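Local coordinates for protein putative acyl-CoA thioester hydrolase YbhC (Escherichia coli K-12, PDB 3GRH) that is a putative thioesterase of the outer membrane, built as a carbohydrate esterase family 8 beta-helix, that neither binds pectin nor has pectinesterase activity, at residues R37-A42 against M404-N408; S283-V289 against Y319-V324. All blocks are in the same frame, centred on the assembly; numbering follows the deposited sequence.

Interaction 1: residues R37-A42 against M404-N408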
# COMPACT_ATOMS: atom_id res chain seq x y z
N ARG A 37 3.81 -17.11 -15.69
CA ARG A 37 4.69 -16.76 -14.56
C ARG A 37 6.06 -16.35 -15.09
O ARG A 37 7.02 -17.12 -15.08
CB ARG A 37 4.83 -17.92 -13.59
CG ARG A 37 5.44 -17.53 -12.30
CD ARG A 37 5.29 -18.65 -11.26
NE ARG A 37 5.52 -18.12 -9.93
CZ ARG A 37 5.21 -18.71 -8.81
NH1 ARG A 37 4.71 -19.95 -8.80
NH2 ARG A 37 5.46 -18.06 -7.68
N PRO A 38 6.16 -15.14 -15.59
CA PRO A 38 7.43 -14.72 -16.11
C PRO A 38 8.46 -14.41 -15.02
O PRO A 38 8.11 -13.83 -14.00
CB PRO A 38 7.11 -13.43 -16.87
CG PRO A 38 5.72 -13.17 -16.71
CD PRO A 38 5.07 -14.17 -15.83
N ILE A 39 9.69 -14.79 -15.31
CA ILE A 39 10.79 -14.73 -14.38
C ILE A 39 11.87 -13.91 -15.03
O ILE A 39 12.26 -14.18 -16.12
CB ILE A 39 11.36 -16.12 -14.01
CG1 ILE A 39 10.27 -17.04 -13.40
CG2 ILE A 39 12.54 -15.99 -13.05
CD1 ILE A 39 9.59 -16.57 -12.13
N LEU A 40 12.35 -12.90 -14.32
CA LEU A 40 13.42 -12.02 -14.79
C LEU A 40 14.78 -12.67 -14.74
O LEU A 40 15.08 -13.53 -13.92
CB LEU A 40 13.51 -10.78 -13.87
CG LEU A 40 12.32 -9.86 -13.81
CD1 LEU A 40 12.53 -8.71 -12.81
CD2 LEU A 40 11.99 -9.39 -15.23
N SER A 41 15.60 -12.32 -15.74
CA SER A 41 17.01 -12.63 -15.69
C SER A 41 17.74 -11.74 -14.72
O SER A 41 17.25 -10.72 -14.33
CB SER A 41 17.69 -12.46 -17.06
OG SER A 41 17.82 -11.08 -17.44
N ALA A 42 18.94 -12.13 -14.34
CA ALA A 42 19.74 -11.28 -13.44
C ALA A 42 19.97 -9.90 -13.98
O ALA A 42 19.86 -8.88 -13.23
CB ALA A 42 21.09 -11.94 -13.14
N MET A 404 4.10 -7.82 -14.60
CA MET A 404 4.14 -8.51 -13.31
C MET A 404 5.19 -9.63 -13.38
O MET A 404 5.09 -10.59 -14.17
CB MET A 404 2.68 -8.93 -12.98
CG MET A 404 1.86 -7.73 -13.10
SD MET A 404 0.25 -7.95 -13.54
CE MET A 404 -0.18 -7.85 -11.89
N TRP A 405 6.21 -9.48 -12.55
CA TRP A 405 7.42 -10.27 -12.63
C TRP A 405 7.95 -10.81 -11.31
O TRP A 405 7.63 -10.24 -10.28
CB TRP A 405 8.57 -9.42 -13.15
CG TRP A 405 8.28 -8.51 -14.31
CD1 TRP A 405 7.96 -7.24 -14.21
CD2 TRP A 405 8.26 -8.83 -15.72
NE1 TRP A 405 7.78 -6.68 -15.48
CE2 TRP A 405 7.90 -7.65 -16.41
CE3 TRP A 405 8.47 -9.98 -16.46
CZ2 TRP A 405 7.81 -7.60 -17.80
CZ3 TRP A 405 8.37 -9.92 -17.85
CH2 TRP A 405 8.07 -8.77 -18.50
N GLU A 406 8.69 -11.93 -11.39
CA GLU A 406 9.32 -12.51 -10.23
C GLU A 406 10.77 -12.70 -10.50
O GLU A 406 11.19 -12.84 -11.63
CB GLU A 406 8.73 -13.83 -9.92
CG GLU A 406 7.33 -13.74 -9.34
CD GLU A 406 6.83 -15.06 -9.04
OE1 GLU A 406 7.20 -15.72 -7.98
OE2 GLU A 406 6.17 -15.52 -9.97
N TYR A 407 11.56 -12.66 -9.46
CA TYR A 407 13.00 -12.98 -9.49
C TYR A 407 13.51 -13.59 -8.19
O TYR A 407 13.29 -13.03 -7.12
CB TYR A 407 13.79 -11.72 -9.77
CG TYR A 407 15.28 -11.90 -9.81
CD1 TYR A 407 15.88 -12.60 -10.82
CD2 TYR A 407 16.10 -11.33 -8.82
CE1 TYR A 407 17.23 -12.75 -10.88
CE2 TYR A 407 17.45 -11.53 -8.85
CZ TYR A 407 18.00 -12.20 -9.91
OH TYR A 407 19.37 -12.36 -9.93
N ASN A 408 14.09 -14.80 -8.28
CA ASN A 408 14.79 -15.37 -7.11
C ASN A 408 13.91 -15.58 -5.86
O ASN A 408 14.33 -15.39 -4.72
CB ASN A 408 15.98 -14.50 -6.75
CG ASN A 408 17.00 -15.24 -5.94
OD1 ASN A 408 17.26 -16.42 -6.19
ND2 ASN A 408 17.57 -14.58 -4.93
O HOH W 1 5.83 -14.00 -12.48
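Pro38, Ile39 and Leu40 run along the edge of strand 403-407, the last strand of one parallel sheet of the right-handed beta-helix. Glu406 supplies both backbone bonds across the contact. Its N donates to Pro38 O at 3.3 Å, and its O takes Leu40 N at 2.9 Å with an N-H...O angle of 167°. This makes a single beta bridge, centred on Ile39. On the other edge of the strand, Trp405 and Tyr407 pair with strand 351-355.

Glu406 is straight past CG (chi2 -179°), which carries its carboxylate out to Arg37. Arg37 grips it side-on, with the guanidinium and carboxylate nearly coplanar. Arg37 NE lies 2.7 Å from Glu406 OE2 and meets its syn lone pair, while Arg37 NH2 donates to Glu406 OE1 at 2.9 Å. A water donates to both Pro38 O and Glu406 OE2, linking the backbone bond to the salt bridge. Each end of the pair also has a partner outside the contact: Gln29 NE2 at OE1, and Gly413 O at NH2.

The apolar part lies around Trp405 and Tyr407. Leu40 CD2 packs on the indole, 3.8 Å from Trp405 CE3, and Pro38 CB comes obliquely to Trp405 CE3 at 3.7 Å. Leu40 O lies near the plane of the Tyr407 ring, at its edge, 3.3 Å from Tyr407 CD1.

Interaction 2: residues S283-V289 against Y319-V324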
# COMPACT_ATOMS: atom_id res chain seq x y z
N SER A 283 -3.11 -1.88 -3.55
CA SER A 283 -3.61 -1.35 -4.78
C SER A 283 -3.14 0.04 -5.04
O SER A 283 -2.85 0.79 -4.10
CB SER A 283 -5.16 -1.25 -4.63
OG SER A 283 -5.83 -2.50 -4.45
N GLY A 284 -3.06 0.42 -6.31
CA GLY A 284 -2.98 1.80 -6.66
C GLY A 284 -1.84 2.24 -7.48
O GLY A 284 -1.12 1.43 -8.11
N ARG A 285 -1.66 3.56 -7.48
CA ARG A 285 -0.69 4.22 -8.38
C ARG A 285 0.35 4.92 -7.54
O ARG A 285 0.03 5.78 -6.77
CB ARG A 285 -1.43 5.26 -9.22
CG ARG A 285 -0.60 5.90 -10.33
CD ARG A 285 -1.44 6.58 -11.36
NE ARG A 285 -2.17 5.66 -12.15
CZ ARG A 285 -3.17 6.02 -12.96
NH1 ARG A 285 -3.53 7.30 -13.10
NH2 ARG A 285 -3.76 5.11 -13.65
N GLY A 286 1.61 4.60 -7.76
CA GLY A 286 2.70 5.16 -6.97
C GLY A 286 3.80 4.13 -7.00
O GLY A 286 3.58 2.96 -7.32
N ALA A 287 5.01 4.57 -6.67
CA ALA A 287 6.13 3.72 -6.58
C ALA A 287 6.27 3.32 -5.11
O ALA A 287 6.50 4.22 -4.23
CB ALA A 287 7.32 4.48 -6.97
N VAL A 288 6.13 2.04 -4.82
CA VAL A 288 6.14 1.57 -3.43
C VAL A 288 7.12 0.45 -3.34
O VAL A 288 7.05 -0.49 -4.13
CB VAL A 288 4.78 1.06 -2.94
CG1 VAL A 288 4.85 0.84 -1.40
CG2 VAL A 288 3.69 2.08 -3.33
N VAL A 289 8.02 0.49 -2.36
CA VAL A 289 8.95 -0.59 -2.05
C VAL A 289 8.55 -1.20 -0.73
O VAL A 289 8.40 -0.45 0.22
CB VAL A 289 10.38 -0.09 -2.02
CG1 VAL A 289 11.30 -1.21 -1.48
CG2 VAL A 289 10.90 0.41 -3.39
N TYR A 319 7.92 2.16 -12.94
CA TYR A 319 8.05 1.63 -11.59
C TYR A 319 6.78 1.76 -10.88
O TYR A 319 6.26 2.88 -10.72
CB TYR A 319 9.19 2.32 -10.81
CG TYR A 319 10.49 2.09 -11.45
CD1 TYR A 319 11.04 0.86 -11.38
CD2 TYR A 319 11.11 3.01 -12.27
CE1 TYR A 319 12.18 0.56 -12.02
CE2 TYR A 319 12.28 2.66 -12.96
CZ TYR A 319 12.80 1.42 -12.81
OH TYR A 319 13.97 1.00 -13.42
N GLY A 320 6.25 0.57 -10.48
CA GLY A 320 5.12 0.41 -9.64
C GLY A 320 5.46 -0.10 -8.25
O GLY A 320 6.03 0.64 -7.49
N PHE A 321 5.24 -1.38 -8.04
CA PHE A 321 5.47 -2.01 -6.76
C PHE A 321 6.66 -2.88 -6.73
O PHE A 321 6.86 -3.64 -7.69
CB PHE A 321 4.25 -2.81 -6.30
CG PHE A 321 2.97 -2.04 -6.15
CD1 PHE A 321 2.91 -0.70 -5.98
CD2 PHE A 321 1.82 -2.74 -6.05
CE1 PHE A 321 1.65 -0.00 -5.87
CE2 PHE A 321 0.58 -2.06 -5.99
CZ PHE A 321 0.50 -0.74 -5.86
N LEU A 322 7.46 -2.87 -5.65
CA LEU A 322 8.57 -3.82 -5.53
C LEU A 322 8.41 -4.47 -4.19
O LEU A 322 8.29 -3.74 -3.22
CB LEU A 322 9.92 -3.11 -5.50
CG LEU A 322 11.13 -3.94 -5.26
CD1 LEU A 322 11.23 -4.96 -6.42
CD2 LEU A 322 12.38 -3.01 -5.21
N ALA A 323 8.35 -5.80 -4.13
CA ALA A 323 8.36 -6.52 -2.85
C ALA A 323 9.68 -7.26 -2.83
O ALA A 323 9.97 -8.05 -3.75
CB ALA A 323 7.20 -7.48 -2.83
N VAL A 324 10.49 -6.98 -1.83
CA VAL A 324 11.85 -7.55 -1.67
C VAL A 324 12.00 -8.14 -0.31
O VAL A 324 11.56 -7.57 0.68
CB VAL A 324 12.93 -6.47 -2.06
CG1 VAL A 324 12.80 -5.27 -1.22
CG2 VAL A 324 14.31 -7.05 -1.96
O HOH W 2 3.65 4.43 -10.31
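Val288 O is met by two groups of the facing strand. Leu322 N donates to it at 2.9 Å, and the CA-H of Phe321 makes a weaker contact. One step back, Gly320 O is used in the same way. It accepts Val288 N at 3.0 Å and lies 3.2 Å from Ala287 CA. Tyr319 O takes a hydrogen bond from Gln265 NE2. A water lies 3.1 Å from Tyr319 O and only weakly accepts Gly286 N.

These bonds join neighbouring coils of the right-handed parallel beta-helix. Strands 287-289 and 321-324 run 4.8 Å apart with their directions only 5° off parallel, so side chains of neighbouring coils stack on the same face of the sheet. Val288 lies beside Phe321, pointing the same way, with Val288 CG2 3.9 Å from Phe321 CE1. This face turns toward strand 307-311, where Phe309 and Pro311 also touch the Phe321 ring. On the opposite face Val289 CG2 lies 4.1 Å from Leu322 CD2, and Tyr53 of helix 50-53 packs on both residues.

Phe321 CG stands beside its own backbone N (chi1 -59°), and the ring reaches across to the end of strand 283-284. Ser283 C lies at the ring edge, near its plane. Gly284 O approaches obliquely, 3.5 Å from Phe321 CZ. Gly284 and Gly286 adopt backbone angles that leave no room for a CB. The Ser283 side chain leaves its backbone away from 319-324, and its OG bonds to Asn247 ND2 and to the backbone O of Asp280, the predicted nucleophile.

How the interactions relate
Both interactions reach the same parallel sheet of the beta-helix, and strand 351-355 lies between them in the strand order. Interaction 2 joins two inner strands of that sheet, near the centre of the chain. Interaction 1 closes its last strand with an early segment of the chain. Both are mainly buried, but interaction 1 reaches the surface at Ala42. Interaction 1 adds a salt bridge to a single bridge and apolar contacts, whereas interaction 2 has two parallel bridges and apolar side chains on both faces, with no salt bridge across it. The Met404 side chain lies about 5 Å from that of Arg340, which probably binds substrate, and the Ser283 side chain about 3 Å from that of Asp280, the predicted nucleophile.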